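Local coordinates for aminotransferase, class III (Deinococcus radiodurans, PDB 3I4J), which probably acts as a pyridoxal phosphate-dependent transaminase, moving amino groups between substrates as other class III aminotransferases do, at residues Arg218-Glu232 with Leu244-Val258. The protein carries 1 engineered substitution. Numbering follows the deposited sequence.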
loop_
_atom_site.group_PDB
_atom_site.type_symbol
_atom_site.label_atom_id
_atom_site.label_comp_id
_atom_site.label_asym_id
_atom_site.label_seq_id
_atom_site.Cartn_x
_atom_site.Cartn_y
_atom_site.Cartn_z
ATOM N N ARG C 218 -5.623 -24.713 -17.347
ATOM C CA ARG C 218 -4.782 -25.370 -16.345
ATOM C C ARG C 218 -3.917 -26.449 -17.001
ATOM O O ARG C 218 -2.709 -26.526 -16.762
ATOM C CB ARG C 218 -5.662 -25.998 -15.258
ATOM C CG ARG C 218 -4.927 -26.872 -14.237
ATOM C CD ARG C 218 -4.052 -26.059 -13.294
ATOM N NE ARG C 218 -2.730 -25.782 -13.840
ATOM C CZ ARG C 218 -1.810 -25.043 -13.226
ATOM N NH1 ARG C 218 -2.075 -24.501 -12.043
ATOM N NH2 ARG C 218 -0.624 -24.853 -13.786
ATOM N N ASP C 219 -4.546 -27.270 -17.834
ATOM C CA ASP C 219 -3.849 -28.348 -18.528
ATOM C C ASP C 219 -2.813 -27.831 -19.516
ATOM O O ASP C 219 -1.695 -28.338 -19.572
ATOM C CB ASP C 219 -4.855 -29.256 -19.244
ATOM C CG ASP C 219 -5.701 -30.065 -18.278
ATOM O OD1 ASP C 219 -5.308 -30.199 -17.100
ATOM O OD2 ASP C 219 -6.758 -30.585 -18.700
ATOM N N ILE C 220 -3.175 -26.822 -20.303
ATOM C CA ILE C 220 -2.232 -26.255 -21.258
ATOM C C ILE C 220 -1.015 -25.688 -20.519
ATOM O O ILE C 220 0.122 -25.835 -20.972
ATOM C CB ILE C 220 -2.898 -25.133 -22.098
ATOM C CG1 ILE C 220 -3.952 -25.737 -23.021
ATOM C CG2 ILE C 220 -1.852 -24.386 -22.914
ATOM C CD1 ILE C 220 -3.387 -26.722 -24.002
ATOM N N CYS C 221 -1.257 -25.046 -19.381
ATOM C CA CYS C 221 -0.169 -24.476 -18.595
ATOM C C CYS C 221 0.743 -25.579 -18.065
ATOM O O CYS C 221 1.967 -25.439 -18.073
ATOM C CB CYS C 221 -0.721 -23.633 -17.434
ATOM S SG CYS C 221 -1.406 -22.015 -17.954
ATOM N N ASP C 222 0.155 -26.681 -17.616
ATOM C CA ASP C 222 0.953 -27.794 -17.112
ATOM C C ASP C 222 1.828 -28.390 -18.217
ATOM O O ASP C 222 3.000 -28.703 -17.993
ATOM C CB ASP C 222 0.053 -28.884 -16.522
ATOM C CG ASP C 222 -0.575 -28.473 -15.199
ATOM O OD1 ASP C 222 -0.050 -27.543 -14.552
ATOM O OD2 ASP C 222 -1.584 -29.094 -14.799
ATOM N N GLU C 223 1.261 -28.548 -19.408
ATOM C CA GLU C 223 2.009 -29.103 -20.531
ATOM C C GLU C 223 3.161 -28.202 -20.932
ATOM O O GLU C 223 4.260 -28.681 -21.211
ATOM C CB GLU C 223 1.099 -29.307 -21.748
ATOM C CG GLU C 223 0.090 -30.420 -21.589
ATOM C CD GLU C 223 -0.725 -30.665 -22.848
ATOM O OE1 GLU C 223 -1.654 -31.489 -22.792
ATOM O OE2 GLU C 223 -0.436 -30.041 -23.891
ATOM N N ALA C 224 2.908 -26.894 -20.952
ATOM C CA ALA C 224 3.921 -25.921 -21.344
ATOM C C ALA C 224 4.937 -25.620 -20.242
ATOM O O ALA C 224 5.999 -25.069 -20.513
ATOM C CB ALA C 224 3.243 -24.618 -21.801
ATOM N N GLY C 225 4.605 -25.976 -19.006
ATOM C CA GLY C 225 5.510 -25.727 -17.898
ATOM C C GLY C 225 5.523 -24.274 -17.450
ATOM O O GLY C 225 6.517 -23.812 -16.890
ATOM N N ILE C 226 4.431 -23.553 -17.696
ATOM C CA ILE C 226 4.348 -22.149 -17.286
ATOM C C ILE C 226 3.513 -21.982 -16.017
ATOM O O ILE C 226 2.672 -22.820 -15.695
ATOM C CB ILE C 226 3.762 -21.250 -18.410
ATOM C CG1 ILE C 226 2.303 -21.628 -18.697
ATOM C CG2 ILE C 226 4.637 -21.368 -19.662
ATOM C CD1 ILE C 226 1.588 -20.682 -19.660
ATOM N N ILE C 227 3.768 -20.900 -15.289
ATOM C CA ILE C 227 3.056 -20.615 -14.050
ATOM C C ILE C 227 1.684 -20.010 -14.338
ATOM O O ILE C 227 1.576 -19.030 -15.073
ATOM C CB ILE C 227 3.861 -19.616 -13.171
ATOM C CG1 ILE C 227 5.179 -20.256 -12.716
ATOM C CG2 ILE C 227 3.034 -19.185 -11.968
ATOM C CD1 ILE C 227 5.003 -21.423 -11.770
ATOM N N PHE C 228 0.642 -20.602 -13.764
ATOM C CA PHE C 228 -0.715 -20.102 -13.945
ATOM C C PHE C 228 -1.044 -19.210 -12.745
ATOM O O PHE C 228 -1.098 -19.665 -11.595
ATOM C CB PHE C 228 -1.691 -21.283 -14.057
ATOM C CG PHE C 228 -3.143 -20.889 -14.171
ATOM C CD1 PHE C 228 -3.524 -19.638 -14.659
ATOM C CD2 PHE C 228 -4.138 -21.801 -13.829
ATOM C CE1 PHE C 228 -4.875 -19.311 -14.802
ATOM C CE2 PHE C 228 -5.486 -21.484 -13.969
ATOM C CZ PHE C 228 -5.857 -20.236 -14.458
ATOM N N ILE C 229 -1.221 -17.921 -13.021
ATOM C CA ILE C 229 -1.527 -16.954 -11.973
ATOM C C ILE C 229 -2.983 -16.533 -12.081
ATOM O O ILE C 229 -3.414 -16.068 -13.129
ATOM C CB ILE C 229 -0.650 -15.683 -12.106
ATOM C CG1 ILE C 229 0.836 -16.059 -12.095
ATOM C CG2 ILE C 229 -0.953 -14.722 -10.961
ATOM C CD1 ILE C 229 1.771 -14.907 -12.460
ATOM N N ALA C 230 -3.742 -16.710 -11.004
ATOM C CA ALA C 230 -5.139 -16.306 -10.995
ATOM C C ALA C 230 -5.236 -14.977 -10.252
ATOM O O ALA C 230 -4.919 -14.900 -9.063
ATOM C CB ALA C 230 -5.998 -17.348 -10.300
ATOM N N ASP C 231 -5.653 -13.938 -10.967
ATOM C CA ASP C 231 -5.807 -12.616 -10.371
ATOM C C ASP C 231 -7.207 -12.569 -9.776
ATOM O O ASP C 231 -8.192 -12.325 -10.483
ATOM C CB ASP C 231 -5.645 -11.525 -11.435
ATOM C CG ASP C 231 -5.785 -10.123 -10.859
ATOM O OD1 ASP C 231 -6.269 -9.995 -9.721
ATOM O OD2 ASP C 231 -5.428 -9.149 -11.552
ATOM N N GLU C 232 -7.288 -12.830 -8.474
ATOM C CA GLU C 232 -8.559 -12.846 -7.758
ATOM C C GLU C 232 -8.716 -11.616 -6.871
ATOM O O GLU C 232 -9.498 -11.630 -5.921
ATOM C CB GLU C 232 -8.656 -14.108 -6.895
ATOM C CG GLU C 232 -8.603 -15.408 -7.692
ATOM C CD GLU C 232 -9.955 -16.094 -7.821
ATOM O OE1 GLU C 232 -10.986 -15.493 -7.444
ATOM O OE2 GLU C 232 -9.986 -17.246 -8.310
ATOM N N LEU C 244 -12.656 -18.968 -4.065
ATOM C CA LEU C 244 -11.896 -18.355 -5.152
ATOM C C LEU C 244 -12.766 -18.627 -6.376
ATOM O O LEU C 244 -13.279 -19.737 -6.542
ATOM C CB LEU C 244 -10.517 -19.004 -5.322
ATOM C CG LEU C 244 -9.481 -18.718 -4.229
ATOM C CD1 LEU C 244 -8.225 -19.531 -4.490
ATOM C CD2 LEU C 244 -9.156 -17.225 -4.201
ATOM N N ALA C 245 -12.952 -17.618 -7.221
ATOM C CA ALA C 245 -13.796 -17.770 -8.405
ATOM C C ALA C 245 -13.316 -18.858 -9.353
ATOM O O ALA C 245 -14.125 -19.525 -10.003
ATOM C CB ALA C 245 -13.890 -16.438 -9.155
ATOM N N LEU C 246 -12.001 -19.036 -9.436
ATOM C CA LEU C 246 -11.423 -20.037 -10.332
ATOM C C LEU C 246 -11.956 -21.439 -10.063
ATOM O O LEU C 246 -12.127 -22.235 -10.990
ATOM C CB LEU C 246 -9.896 -20.044 -10.205
ATOM C CG LEU C 246 -9.134 -20.923 -11.205
ATOM C CD1 LEU C 246 -9.409 -20.425 -12.619
ATOM C CD2 LEU C 246 -7.634 -20.889 -10.913
ATOM N N SER C 247 -12.216 -21.730 -8.791
ATOM C CA SER C 247 -12.717 -23.039 -8.366
ATOM C C SER C 247 -14.076 -23.407 -8.945
ATOM O O SER C 247 -14.454 -24.581 -8.944
ATOM C CB SER C 247 -12.794 -23.103 -6.838
ATOM O OG SER C 247 -11.509 -22.943 -6.267
ATOM N N ARG C 248 -14.821 -22.418 -9.425
ATOM C CA ARG C 248 -16.132 -22.698 -10.001
ATOM C C ARG C 248 -15.968 -23.582 -11.232
ATOM O O ARG C 248 -16.906 -24.259 -11.659
ATOM C CB ARG C 248 -16.849 -21.399 -10.372
ATOM C CG ARG C 248 -17.261 -20.563 -9.165
ATOM C CD ARG C 248 -17.985 -19.297 -9.597
ATOM N NE ARG C 248 -19.239 -19.601 -10.283
ATOM C CZ ARG C 248 -20.426 -19.686 -9.688
ATOM N NH1 ARG C 248 -20.540 -19.481 -8.383
ATOM N NH2 ARG C 248 -21.505 -19.989 -10.405
ATOM N N TRP C 249 -14.765 -23.571 -11.797
ATOM C CA TRP C 249 -14.460 -24.385 -12.963
ATOM C C TRP C 249 -13.837 -25.711 -12.526
ATOM O O TRP C 249 -12.618 -25.869 -12.535
ATOM C CB TRP C 249 -13.501 -23.629 -13.892
ATOM C CG TRP C 249 -14.175 -22.622 -14.807
ATOM C CD1 TRP C 249 -14.534 -22.814 -16.113
ATOM C CD2 TRP C 249 -14.549 -21.273 -14.484
ATOM N NE1 TRP C 249 -15.101 -21.672 -16.624
ATOM C CE2 TRP C 249 -15.125 -20.710 -15.648
ATOM C CE3 TRP C 249 -14.452 -20.486 -13.328
ATOM C CZ2 TRP C 249 -15.603 -19.393 -15.689
ATOM C CZ3 TRP C 249 -14.929 -19.173 -13.366
ATOM C CH2 TRP C 249 -15.498 -18.641 -14.543
ATOM N N SER C 250 -14.684 -26.654 -12.126
ATOM C CA SER C 250 -14.238 -27.984 -11.705
ATOM C C SER C 250 -13.166 -27.997 -10.617
ATOM O O SER C 250 -12.326 -28.895 -10.576
ATOM C CB SER C 250 -13.729 -28.766 -12.919
ATOM O OG SER C 250 -14.721 -28.845 -13.927
ATOM N N GLY C 251 -13.193 -27.003 -9.738
ATOM C CA GLY C 251 -12.220 -26.946 -8.662
ATOM C C GLY C 251 -10.786 -26.686 -9.081
ATOM O O GLY C 251 -9.860 -26.962 -8.321
ATOM N N VAL C 252 -10.593 -26.148 -10.281
ATOM C CA VAL C 252 -9.246 -25.855 -10.771
ATOM C C VAL C 252 -8.511 -24.931 -9.805
ATOM O O VAL C 252 -9.107 -24.027 -9.220
ATOM C CB VAL C 252 -9.286 -25.191 -12.174
ATOM C CG1 VAL C 252 -7.924 -24.589 -12.517
ATOM C CG2 VAL C 252 -9.663 -26.233 -13.231
ATOM N N THR C 253 -7.219 -25.184 -9.635
ATOM C CA THR C 253 -6.386 -24.374 -8.755
ATOM C C THR C 253 -5.204 -23.839 -9.552
ATOM O O THR C 253 -4.688 -24.511 -10.447
ATOM C CB THR C 253 -5.858 -25.197 -7.554
ATOM O OG1 THR C 253 -5.143 -26.346 -8.030
ATOM C CG2 THR C 253 -7.017 -25.637 -6.666
ATOM N N PRO C 254 -4.768 -22.608 -9.247
ATOM C CA PRO C 254 -3.642 -21.994 -9.945
ATOM C C PRO C 254 -2.341 -22.312 -9.218
ATOM O O PRO C 254 -2.349 -22.997 -8.193
ATOM C CB PRO C 254 -3.981 -20.512 -9.873
ATOM C CG PRO C 254 -4.533 -20.395 -8.474
ATOM C CD PRO C 254 -5.388 -21.656 -8.303
ATOM N N ASP C 255 -1.229 -21.825 -9.761
ATOM C CA ASP C 255 0.070 -22.013 -9.134
ATOM C C ASP C 255 0.274 -20.838 -8.173
ATOM O O ASP C 255 0.953 -20.961 -7.159
ATOM C CB ASP C 255 1.166 -22.056 -10.195
ATOM C CG ASP C 255 1.002 -23.232 -11.139
ATOM O OD1 ASP C 255 0.865 -24.370 -10.636
ATOM O OD2 ASP C 255 1.006 -23.026 -12.372
ATOM N N ILE C 256 -0.337 -19.704 -8.504
ATOM C CA ILE C 256 -0.284 -18.505 -7.664
ATOM C C ILE C 256 -1.652 -17.825 -7.713
ATOM O O ILE C 256 -2.180 -17.579 -8.794
ATOM C CB ILE C 256 0.751 -17.473 -8.163
ATOM C CG1 ILE C 256 2.166 -18.042 -8.075
ATOM C CG2 ILE C 256 0.655 -16.203 -7.314
ATOM C CD1 ILE C 256 3.225 -17.143 -8.718
ATOM N N ALA C 257 -2.231 -17.548 -6.544
ATOM C CA ALA C 257 -3.518 -16.865 -6.470
ATOM C C ALA C 257 -3.264 -15.492 -5.854
ATOM O O ALA C 257 -2.690 -15.395 -4.768
ATOM C CB ALA C 257 -4.499 -17.654 -5.609
ATOM N N VAL C 258 -3.670 -14.439 -6.557
ATOM C CA VAL C 258 -3.479 -13.071 -6.073
ATOM C C VAL C 258 -4.752 -12.563 -5.409
ATOM O O VAL C 258 -5.829 -12.599 -6.008
ATOM C CB VAL C 258 -3.103 -12.124 -7.229
ATOM C CG1 VAL C 258 -2.684 -10.755 -6.671
ATOM C CG2 VAL C 258 -1.977 -12.734 -8.046
#
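Leu246 sets both methyls against the Phe228 ring, CD1 at CZ, in the tightly packed part of this contact. Its CD2 sits 3.8 Å from Phe228 CE2 and also reaches Ala230 CB; Leu246 and Phe228 point at each other. Pro254 CB lies over one face of the same ring, nearer its edge than its centre, and is 3.8 Å from Ala230 CB. On the other face of the sheet from Ala230, Ile229 and Ile256 lie side by side, pointing the same way, with Ile229 CG2 3.7 Å from Val258 CG2; helix 98-115 covers Ile256 and Val258. Glu232 is buried beside this core. A bend at chi2 brings its carboxylate to the start of the 3-10 segment 245-248, where OE1 accepts from Ala245 N and OE2, through its syn lone pair, from Leu246 N at 2.9 Å; Ser235 OG also bonds OE1. Strands 227-231 and 256-258 are parallel neighbours in the mixed seven-stranded sheet of the large domain of this fold type I family. Ala230 bonds strand 256-258 through both backbone atoms: its N donates to Ile256 O, and its O accepts from Val258 N at 2.8 Å. Phe228 O takes two donors, Asp255 N and Ile256 N. The solvent side is polar instead, thinning out at exposed Asp222 and at Thr253, whose side chain turns away. With CG anti to the backbone N (chi1 173°) and further bends along the chain, Arg218 presents its guanidinium edge-on, NH1 reaching Thr253 O at 3.1 Å and NH2 forming a salt bridge to Asp255 OD2 at 2.8 Å. Guanidinium and carboxylate planes are 64° apart. The same OD2 receives Phe228 N on its anti lone pair in a nearly straight bond (171°), while Asp222 OD1, one helical turn on from Arg218, makes a second salt bridge to NH2, completing a three-residue network.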